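Side-chain contacts in basic helix-loop-helix, putative, expressed (Oryza sativa subsp. japonica, PDB 5LW0), which binds ADP-ribose through the macrodomain described here and is probably connected with ADP-ribosylation in the repair of DNA interstrand crosslinks: residues A64-K69 and L222-V227; N72-L77 and G118-N123; K157-T162 and A170-S175; S177-R182 and T186-V191. All coordinates share one frame; numbering follows the deposited sequence. Where two conformers were deposited one is given.

How the interactions relate
The four contacts are a worked example of a sheet held between layers, here the mixed six-stranded sheet of a macrodomain. Interaction 1 joins helix 52-69 to helix 208-230 and so closes the long loop of chain in which the other three are nested, in the order 2, 3, 4. Interaction 2 lies about 14 Å from it, centre to centre, and the two meet where I66 and F226 pack on L75 of segment 72-77. Interactions 3 and 4, centred about 10 Å apart, reach the neighbouring strands 167-172 and 187-192. The latter strand also packs on helix 208-230 through I189, so early and late parts of the chain are tied into one ADP-ribose-binding domain.

Interaction 1. Residues A64-K69 and L222-V227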
# COMPACT_ATOMS: atom_id res chain seq x y z
N ALA A 64 5.09 8.56 -10.24
CA ALA A 64 5.44 9.12 -11.56
C ALA A 64 6.28 8.11 -12.34
O ALA A 64 6.01 7.86 -13.54
CB ALA A 64 6.20 10.41 -11.40
N ASP A 65 7.27 7.50 -11.67
CA ASP A 65 8.15 6.52 -12.32
C ASP A 65 7.38 5.31 -12.86
O ASP A 65 7.59 4.92 -14.00
CB ASP A 65 9.26 6.08 -11.39
CG ASP A 65 10.36 7.19 -11.16
OD1 ASP A 65 10.35 8.21 -11.88
OD2 ASP A 65 11.19 7.03 -10.22
N ILE A 66 6.46 4.70 -12.07
CA ILE A 66 5.75 3.56 -12.55
C ILE A 66 4.74 3.93 -13.70
O ILE A 66 4.55 3.13 -14.63
CB ILE A 66 5.08 2.73 -11.39
CG1 ILE A 66 4.69 1.34 -11.88
CG2 ILE A 66 3.83 3.40 -10.88
CD1 ILE A 66 5.87 0.41 -11.92
N LEU A 67 4.09 5.08 -13.60
CA LEU A 67 3.09 5.46 -14.58
C LEU A 67 3.75 5.79 -15.89
O LEU A 67 3.10 5.63 -16.96
CB LEU A 67 2.30 6.66 -14.12
CG LEU A 67 1.35 6.43 -12.95
CD1 LEU A 67 0.64 7.75 -12.57
CD2 LEU A 67 0.39 5.32 -13.23
N GLN A 68 5.02 6.22 -15.84
CA GLN A 68 5.80 6.45 -17.09
C GLN A 68 6.03 5.14 -17.84
O GLN A 68 6.17 5.17 -19.05
CB GLN A 68 7.09 7.17 -16.75
CG GLN A 68 8.20 7.09 -17.78
CD GLN A 68 9.58 7.42 -17.17
OE1 GLN A 68 10.35 6.51 -16.79
NE2 GLN A 68 9.87 8.71 -17.03
N LYS A 69 5.96 4.00 -17.16
CA LYS A 69 6.27 2.69 -17.75
C LYS A 69 5.07 1.84 -18.10
O LYS A 69 5.08 1.04 -19.08
CB LYS A 69 7.17 1.91 -16.83
CG LYS A 69 8.55 2.49 -16.75
CD LYS A 69 9.16 2.20 -15.40
CE LYS A 69 10.50 2.94 -15.30
NZ LYS A 69 10.31 4.43 -15.11
N LEU A 222 6.18 -2.82 -4.51
CA LEU A 222 4.73 -2.83 -4.48
C LEU A 222 4.15 -2.68 -5.89
O LEU A 222 3.33 -3.50 -6.32
CB LEU A 222 4.20 -1.75 -3.60
CG LEU A 222 2.72 -1.47 -3.63
CD1 LEU A 222 1.90 -2.72 -3.29
CD2 LEU A 222 2.39 -0.29 -2.76
N PHE A 223 4.56 -1.64 -6.58
CA PHE A 223 3.99 -1.34 -7.87
C PHE A 223 4.35 -2.36 -8.89
O PHE A 223 3.52 -2.74 -9.71
CB PHE A 223 4.37 0.05 -8.33
CG PHE A 223 3.86 1.19 -7.43
CD1 PHE A 223 2.73 1.10 -6.65
CD2 PHE A 223 4.59 2.37 -7.35
CE1 PHE A 223 2.31 2.13 -5.90
CE2 PHE A 223 4.17 3.40 -6.57
CZ PHE A 223 3.07 3.28 -5.82
N GLU A 224 5.56 -2.89 -8.80
CA GLU A 224 5.99 -3.98 -9.73
C GLU A 224 5.21 -5.28 -9.47
O GLU A 224 4.80 -5.98 -10.43
CB GLU A 224 7.49 -4.23 -9.66
CG GLU A 224 8.32 -3.17 -10.32
CD GLU A 224 8.36 -3.31 -11.84
OE1 GLU A 224 8.14 -4.43 -12.36
OE2 GLU A 224 8.70 -2.32 -12.47
N ASN A 225 4.99 -5.62 -8.21
CA ASN A 225 4.11 -6.77 -7.89
C ASN A 225 2.72 -6.57 -8.40
O ASN A 225 2.10 -7.49 -8.86
CB ASN A 225 4.14 -7.03 -6.39
CG ASN A 225 5.17 -8.07 -6.02
OD1 ASN A 225 5.17 -9.18 -6.58
ND2 ASN A 225 5.89 -7.82 -4.92
N PHE A 226 2.20 -5.36 -8.30
CA PHE A 226 0.86 -5.08 -8.76
C PHE A 226 0.78 -5.24 -10.29
O PHE A 226 -0.06 -5.88 -10.79
CB PHE A 226 0.46 -3.68 -8.32
CG PHE A 226 -0.79 -3.15 -8.97
CD1 PHE A 226 -1.98 -3.80 -8.90
CD2 PHE A 226 -0.70 -1.99 -9.71
CE1 PHE A 226 -3.13 -3.24 -9.55
CE2 PHE A 226 -1.82 -1.42 -10.26
CZ PHE A 226 -2.99 -2.09 -10.27
N VAL A 227 1.72 -4.67 -10.98
CA VAL A 227 1.76 -4.82 -12.45
C VAL A 227 1.87 -6.26 -12.86
O VAL A 227 1.21 -6.68 -13.80
CB VAL A 227 2.82 -3.98 -13.08
CG1 VAL A 227 2.94 -4.27 -14.53
CG2 VAL A 227 2.48 -2.52 -12.88
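I66 of helix 52-69 packs on F223 of helix 208-230, an instance of two short helical segments meeting chiefly through one branched side chain laid against one aromatic residue. The apolar part of the contact is divided between the two branches. Methyl CG2 of I66 approaches the ring obliquely and comes to 3.8 Å from CD2 of F223. The other branch bears on the stem of the phenylalanine, with CG1 of I66 3.8 Å from CB of F223 and CD1 of I66 3.9 Å from that same CB. This division follows from CG1 of I66 lying anti to its own backbone nitrogen (chi1 -163°). Both residues rest on L75 of strand 74-79, and the F223 ring also meets that of F40 edge-to-face.

The polar part is marginal. In the conformer described, one of two, the bent chain of E224 carries OE2 to 4.0 Å from CD1 of I66, a touch and not a bond; that oxygen has a weak hydrogen bond with the hydroxyl of Y70. Replacing I66 by an alanine removes both branches and would probably open a gap beside the stem and ring of F223 and next to L75.

No hydrogen bond crosses between the two segments, so what holds them together here is the fit of hydrocarbon surfaces and the exclusion of water, with a carboxylate kept to the border.

Interaction 2. Residues N72-L77 and G118-N123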
# COMPACT_ATOMS: atom_id res chain seq x y z
N ASN A 72 -2.35 1.59 -18.43
CA ASN A 72 -3.59 0.91 -18.13
C ASN A 72 -3.63 0.44 -16.69
O ASN A 72 -4.24 -0.56 -16.40
CB ASN A 72 -3.79 -0.29 -19.08
CG ASN A 72 -3.75 0.12 -20.57
OD1 ASN A 72 -3.11 -0.55 -21.40
ND2 ASN A 72 -4.39 1.23 -20.90
N ILE A 73 -2.89 1.11 -15.82
CA ILE A 73 -3.03 0.85 -14.35
C ILE A 73 -3.47 2.11 -13.71
O ILE A 73 -3.24 3.20 -14.21
CB ILE A 73 -1.73 0.35 -13.68
CG1 ILE A 73 -0.56 1.34 -13.90
CG2 ILE A 73 -1.40 -1.05 -14.16
CD1 ILE A 73 0.64 1.09 -12.98
N ARG A 74 -4.11 1.96 -12.55
CA ARG A 74 -4.54 3.09 -11.78
C ARG A 74 -4.10 2.88 -10.34
O ARG A 74 -4.20 1.77 -9.81
CB ARG A 74 -6.07 3.24 -11.87
CG ARG A 74 -6.62 4.46 -11.19
CD ARG A 74 -8.14 4.62 -11.52
NE ARG A 74 -8.94 3.53 -10.96
CZ ARG A 74 -10.26 3.55 -10.85
NH1 ARG A 74 -10.91 4.68 -11.21
NH2 ARG A 74 -10.90 2.52 -10.28
N LEU A 75 -3.60 3.95 -9.72
CA LEU A 75 -3.05 3.89 -8.37
C LEU A 75 -3.79 4.86 -7.48
O LEU A 75 -3.96 6.00 -7.83
CB LEU A 75 -1.56 4.28 -8.41
CG LEU A 75 -0.70 3.44 -9.36
CD1 LEU A 75 0.72 4.02 -9.46
CD2 LEU A 75 -0.63 2.03 -8.89
N VAL A 76 -4.20 4.40 -6.31
CA VAL A 76 -5.02 5.23 -5.41
C VAL A 76 -4.40 5.18 -3.98
O VAL A 76 -4.31 4.14 -3.39
CB VAL A 76 -6.49 4.76 -5.33
CG1 VAL A 76 -7.28 5.69 -4.43
CG2 VAL A 76 -7.11 4.69 -6.69
N LEU A 77 -3.92 6.34 -3.50
CA LEU A 77 -3.41 6.48 -2.16
C LEU A 77 -4.59 6.73 -1.21
O LEU A 77 -5.33 7.71 -1.40
CB LEU A 77 -2.37 7.60 -2.07
CG LEU A 77 -1.88 7.95 -0.63
CD1 LEU A 77 -1.09 6.80 0.01
CD2 LEU A 77 -1.08 9.20 -0.70
N GLY A 118 -16.77 3.45 0.48
CA GLY A 118 -16.21 4.39 -0.44
C GLY A 118 -16.90 4.51 -1.78
O GLY A 118 -16.74 5.49 -2.46
N GLY A 119 -17.58 3.45 -2.24
CA GLY A 119 -18.15 3.46 -3.54
C GLY A 119 -17.14 3.29 -4.66
O GLY A 119 -17.40 3.66 -5.79
N LEU A 120 -15.95 2.81 -4.32
CA LEU A 120 -14.86 2.70 -5.30
C LEU A 120 -14.34 1.29 -5.28
O LEU A 120 -13.66 0.94 -4.34
CB LEU A 120 -13.75 3.68 -4.95
CG LEU A 120 -12.52 3.78 -5.91
CD1 LEU A 120 -12.86 4.54 -7.15
CD2 LEU A 120 -11.34 4.46 -5.22
N ARG A 121 -14.56 0.53 -6.32
CA ARG A 121 -13.99 -0.86 -6.24
C ARG A 121 -12.57 -0.90 -6.71
O ARG A 121 -12.20 -0.36 -7.79
CB ARG A 121 -14.83 -2.02 -6.88
CG ARG A 121 -14.27 -3.49 -6.57
CD ARG A 121 -14.99 -4.60 -7.44
NE ARG A 121 -14.21 -5.87 -7.46
CZ ARG A 121 -14.67 -7.09 -7.76
NH1 ARG A 121 -15.97 -7.25 -8.07
NH2 ARG A 121 -13.83 -8.21 -7.69
N CYS A 122 -11.80 -1.48 -5.84
CA CYS A 122 -10.33 -1.70 -6.06
C CYS A 122 -10.06 -3.14 -5.71
O CYS A 122 -10.14 -3.54 -4.56
CB CYS A 122 -9.35 -0.78 -5.21
SG CYS A 122 -9.73 1.00 -5.27
N ASN A 123 -9.58 -3.90 -6.70
CA ASN A 123 -9.39 -5.37 -6.50
C ASN A 123 -8.09 -5.71 -5.77
O ASN A 123 -7.95 -6.79 -5.20
CB ASN A 123 -9.41 -6.14 -7.81
CG ASN A 123 -10.78 -6.22 -8.45
OD1 ASN A 123 -11.68 -5.49 -8.12
ND2 ASN A 123 -10.89 -7.09 -9.44
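L120 turns its two methyl groups to different partners on strand 74-79, which separates the packed side of this contact from its loose one. On the packed side CD2 of L120 lies 4.3 Å from CG1 of V76, an apolar touch. V76 is buried, and its other neighbours include F105 and F107 of strand 104-108 and T37.

On the looser side stands R74, described in one of two conformers. NH2 of R74 is 4.2 Å from CD1 of L120, which approaches the guanidinium obliquely. The carbonyl oxygen of R121 lies near the plane of that group, at its edge, yet 4.0 Å from NH2 is too long for a bond; the guanidinium has its polar partners elsewhere, NE being bonded to OG1 of T37. The side chain of R121 leaves the contact: its NE donates to OD1 of N123 over 2.6 Å, and its NH2 bonds to the carbonyl oxygen of G184.

The side chain of V76 is about 10 Å from the bound ADP-ribose, and the contact reads as packing. It lays the segment leading into strand 124-128 over one face of the mixed sheet, the central layer of the macrodomain fold.

Interaction 3. Residues K157-T162 and A170-S175; sequences KECADT and AVPLPS
C159 is the one residue of 157-162 that carries this contact, and its single thiol touches three consecutive residues of a strand. Beginning at CB, the side chain already lies alongside strand 167-172: CB of C159 is 4.2 Å from CG2 of V171 and 4.3 Å from the carbonyl oxygen of A170. One bond further on, SG is reached with chi1 at -64°, which sets it anti to the carbonyl carbon of C159 and directs it at the strand. There it has three neighbours. The carbonyl oxygen of A170 lies 3.8 Å from SG, a polar approach that does not amount to a hydrogen bond. Methyl CG2 of V171 stands 4.2 Å from SG, and CD of the P172 ring is at the same 4.2 Å, so the sulfur spans A170, V171 and P172 with van der Waals contact and little else.

The strand residues are secured by others. V171 is buried and also packs on A155 and T156 of helix 150-159, while its backbone is hydrogen-bonded to I188 of the adjacent strand. P172 touches H187 of that same strand. The sulfur thus adds to the packing of V171 on helix 150-159.

Strand 167-172 is an outermost strand of the sheet, antiparallel to 187-192. Helix 150-159, which precedes it in the chain, packs its C-terminal part on it, in the layered alpha/beta/alpha build of a macrodomain.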
# COMPACT_ATOMS: atom_id res chain seq x y z
N LYS A 157 1.13 -17.50 4.31
CA LYS A 157 2.12 -18.54 4.67
C LYS A 157 2.55 -19.41 3.48
O LYS A 157 3.66 -19.90 3.45
CB LYS A 157 1.56 -19.45 5.78
CG LYS A 157 1.52 -18.81 7.14
CD LYS A 157 1.28 -19.88 8.20
CE LYS A 157 0.17 -19.49 9.13
NZ LYS A 157 0.60 -18.38 10.00
N GLU A 158 1.67 -19.58 2.51
CA GLU A 158 2.02 -20.24 1.25
C GLU A 158 2.93 -19.45 0.30
O GLU A 158 3.59 -20.04 -0.56
CB GLU A 158 0.74 -20.66 0.54
CG GLU A 158 -0.06 -21.66 1.37
CD GLU A 158 -1.52 -21.81 0.94
OE1 GLU A 158 -1.98 -21.08 0.04
OE2 GLU A 158 -2.21 -22.66 1.55
N CYS A 159 3.02 -18.13 0.49
CA CYS A 159 3.83 -17.27 -0.40
C CYS A 159 5.19 -16.94 0.18
O CYS A 159 6.17 -16.91 -0.54
CB CYS A 159 3.05 -16.00 -0.73
SG CYS A 159 1.54 -16.37 -1.65
N ALA A 160 5.24 -16.57 1.46
CA ALA A 160 6.49 -16.13 2.05
C ALA A 160 6.42 -16.27 3.57
O ALA A 160 5.33 -16.22 4.16
CB ALA A 160 6.78 -14.67 1.67
N ASP A 161 7.61 -16.36 4.17
CA ASP A 161 7.71 -16.46 5.63
C ASP A 161 8.19 -15.17 6.26
O ASP A 161 8.04 -14.99 7.46
CB ASP A 161 8.68 -17.57 6.03
CG ASP A 161 10.10 -17.29 5.62
OD1 ASP A 161 10.32 -17.16 4.41
OD2 ASP A 161 11.02 -17.25 6.48
N THR A 162 8.82 -14.29 5.49
CA THR A 162 9.28 -13.04 6.05
C THR A 162 9.36 -12.03 4.94
O THR A 162 9.35 -12.41 3.75
CB THR A 162 10.70 -13.09 6.69
OG1 THR A 162 11.67 -13.40 5.67
CG2 THR A 162 10.82 -14.13 7.77
N ALA A 170 3.01 -10.52 -3.05
CA ALA A 170 1.64 -10.56 -3.49
C ALA A 170 1.03 -11.82 -3.07
O ALA A 170 1.59 -12.91 -3.29
CB ALA A 170 1.55 -10.42 -5.00
N VAL A 171 -0.15 -11.70 -2.48
CA VAL A 171 -0.87 -12.90 -1.98
C VAL A 171 -2.25 -12.91 -2.58
O VAL A 171 -3.03 -11.97 -2.36
CB VAL A 171 -0.97 -12.86 -0.45
CG1 VAL A 171 -1.74 -14.09 0.08
CG2 VAL A 171 0.44 -12.80 0.17
N PRO A 172 -2.65 -14.02 -3.25
CA PRO A 172 -4.04 -14.07 -3.69
C PRO A 172 -4.97 -14.34 -2.54
O PRO A 172 -4.65 -15.14 -1.67
CB PRO A 172 -4.07 -15.25 -4.68
CG PRO A 172 -2.71 -15.73 -4.80
CD PRO A 172 -1.87 -15.16 -3.70
N LEU A 173 -6.06 -13.59 -2.48
CA LEU A 173 -7.00 -13.67 -1.36
C LEU A 173 -8.14 -14.65 -1.74
O LEU A 173 -8.83 -14.40 -2.70
CB LEU A 173 -7.62 -12.29 -1.08
CG LEU A 173 -8.58 -12.23 0.09
CD1 LEU A 173 -7.92 -12.58 1.41
CD2 LEU A 173 -9.27 -10.90 0.20
N PRO A 174 -8.27 -15.77 -0.99
CA PRO A 174 -9.33 -16.72 -1.32
C PRO A 174 -10.69 -16.10 -1.40
O PRO A 174 -11.01 -15.18 -0.63
CB PRO A 174 -9.25 -17.70 -0.15
CG PRO A 174 -7.83 -17.66 0.26
CD PRO A 174 -7.48 -16.20 0.14
N SER A 175 -11.51 -16.58 -2.33
CA SER A 175 -12.82 -16.03 -2.56
C SER A 175 -13.74 -16.19 -1.34
O SER A 175 -14.71 -15.46 -1.17
CB SER A 175 -13.43 -16.69 -3.77
OG SER A 175 -14.46 -15.90 -4.28

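Interaction 4. Residues S177-R182 and T186-V191; sequences SPLHQR and THIIHV
H180 sets its imidazole ring against the methyl group of T186, which approaches obliquely, and so links the short helix 178-183 to the start of strand 187-192 within the alpha/beta/alpha macrodomain fold. CE1 of H180, in the conformer described, one of two, lies 3.9 Å from CG2 of T186; NE2 of the same ring is equally near that methyl. A chi1 of -163° swings the ring away from the backbone N of H180, over to the threonine. Its polar hold is elsewhere: ND1 bonds to the carbonyl oxygen of L173, just past strand 167-172, which fixes the ring between that residue and the threonine.

T186 divides its two branches by chemistry. While CG2 faces the histidine, OG1 shares a 2.9 Å hydrogen bond with ND1 of H187, in which either could donate, and it has a further weak bond with the carbonyl oxygen of N123.

A second, fully apolar contact lies deeper. CD2 of L179 comes to 4.2 Å from CD1 of I188, and both side chains also rest on I125 of strand 124-128, so the helix is seated on two neighbouring parallel strands. On the other branch of I188, CG2 sits 4.0 Å above one face of the H190 ring, offset toward its rim; ND1 and NE2 of that ring are hydrogen-bonded to N127 and T156.

The helix itself begins with S177 at the N-cap, whose OG accepts from the backbone N of L179 over 3.3 Å at an N-H...O angle of 135° and is also bonded to the carbonyl oxygen of A148.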
# COMPACT_ATOMS: atom_id res chain seq x y z
N SER A 177 -12.98 -15.30 1.56
CA SER A 177 -12.73 -14.25 2.51
C SER A 177 -13.86 -13.23 2.49
O SER A 177 -14.23 -12.77 1.42
CB SER A 177 -11.41 -13.53 2.19
OG SER A 177 -11.26 -12.43 3.06
N PRO A 178 -14.35 -12.81 3.68
CA PRO A 178 -15.35 -11.74 3.72
C PRO A 178 -14.90 -10.47 2.98
O PRO A 178 -15.71 -9.79 2.35
CB PRO A 178 -15.50 -11.47 5.23
CG PRO A 178 -15.22 -12.80 5.86
CD PRO A 178 -14.15 -13.42 5.01
N LEU A 179 -13.59 -10.16 3.02
CA LEU A 179 -13.06 -9.01 2.30
C LEU A 179 -13.23 -9.15 0.77
O LEU A 179 -13.50 -8.17 0.10
CB LEU A 179 -11.59 -8.77 2.67
CG LEU A 179 -10.93 -7.54 2.03
CD1 LEU A 179 -11.64 -6.24 2.41
CD2 LEU A 179 -9.51 -7.49 2.55
N HIS A 180 -13.08 -10.38 0.25
CA HIS A 180 -13.29 -10.64 -1.16
C HIS A 180 -14.84 -10.48 -1.46
O HIS A 180 -15.24 -9.82 -2.39
CB HIS A 180 -12.75 -12.09 -1.47
CG HIS A 180 -12.52 -12.38 -2.93
ND1 HIS A 180 -11.38 -13.03 -3.40
CD2 HIS A 180 -13.29 -12.17 -4.02
CE1 HIS A 180 -11.48 -13.21 -4.70
NE2 HIS A 180 -12.62 -12.69 -5.10
N GLN A 181 -15.65 -11.14 -0.64
CA GLN A 181 -17.10 -11.13 -0.84
C GLN A 181 -17.70 -9.73 -0.78
O GLN A 181 -18.53 -9.39 -1.60
CB GLN A 181 -17.77 -12.04 0.17
CG GLN A 181 -17.46 -13.51 -0.07
CD GLN A 181 -17.77 -14.40 1.12
OE1 GLN A 181 -17.62 -15.63 1.05
NE2 GLN A 181 -18.16 -13.79 2.24
N ARG A 182 -17.26 -8.92 0.17
CA ARG A 182 -17.87 -7.60 0.41
C ARG A 182 -17.26 -6.51 -0.40
O ARG A 182 -17.93 -5.55 -0.77
CB ARG A 182 -17.77 -7.20 1.88
CG ARG A 182 -18.54 -8.07 2.83
CD ARG A 182 -18.46 -7.52 4.26
NE ARG A 182 -18.34 -8.59 5.24
CZ ARG A 182 -19.30 -9.47 5.54
NH1 ARG A 182 -20.49 -9.41 4.93
NH2 ARG A 182 -19.08 -10.41 6.46
N THR A 186 -9.17 -9.21 -4.57
CA THR A 186 -8.67 -10.49 -5.08
C THR A 186 -7.19 -10.76 -4.67
O THR A 186 -6.74 -11.90 -4.71
CB THR A 186 -8.74 -10.54 -6.61
OG1 THR A 186 -7.93 -9.51 -7.18
CG2 THR A 186 -10.16 -10.44 -7.12
N HIS A 187 -6.46 -9.70 -4.26
CA HIS A 187 -5.06 -9.83 -3.88
C HIS A 187 -4.71 -8.79 -2.87
O HIS A 187 -5.22 -7.67 -2.92
CB HIS A 187 -4.13 -9.60 -5.12
CG HIS A 187 -4.26 -10.62 -6.19
ND1 HIS A 187 -5.26 -10.59 -7.13
CD2 HIS A 187 -3.46 -11.66 -6.52
CE1 HIS A 187 -5.13 -11.61 -7.94
NE2 HIS A 187 -4.02 -12.24 -7.64
N ILE A 188 -3.84 -9.18 -1.96
CA ILE A 188 -3.25 -8.26 -1.01
C ILE A 188 -1.74 -8.30 -1.22
O ILE A 188 -1.17 -9.37 -1.31
CB ILE A 188 -3.61 -8.68 0.43
CG1 ILE A 188 -5.16 -8.44 0.63
CG2 ILE A 188 -2.76 -7.93 1.44
CD1 ILE A 188 -5.69 -9.01 1.86
N ILE A 189 -1.12 -7.15 -1.28
CA ILE A 189 0.31 -7.09 -1.38
C ILE A 189 0.85 -6.56 -0.08
O ILE A 189 0.69 -5.38 0.21
CB ILE A 189 0.78 -6.20 -2.60
CG1 ILE A 189 0.12 -6.66 -3.89
CG2 ILE A 189 2.29 -6.22 -2.65
CD1 ILE A 189 0.39 -5.75 -5.09
N HIS A 190 1.54 -7.43 0.69
CA HIS A 190 2.19 -7.02 1.90
C HIS A 190 3.47 -6.29 1.53
O HIS A 190 4.29 -6.83 0.81
CB HIS A 190 2.56 -8.23 2.73
CG HIS A 190 1.41 -9.08 3.15
ND1 HIS A 190 0.42 -8.64 4.00
CD2 HIS A 190 1.14 -10.37 2.90
CE1 HIS A 190 -0.41 -9.64 4.26
NE2 HIS A 190 -0.02 -10.70 3.58
N VAL A 191 3.71 -5.13 2.14
CA VAL A 191 4.89 -4.30 1.88
C VAL A 191 5.56 -3.98 3.21
O VAL A 191 4.84 -3.64 4.18
CB VAL A 191 4.47 -2.96 1.28
CG1 VAL A 191 5.71 -2.21 0.90
CG2 VAL A 191 3.56 -3.15 0.10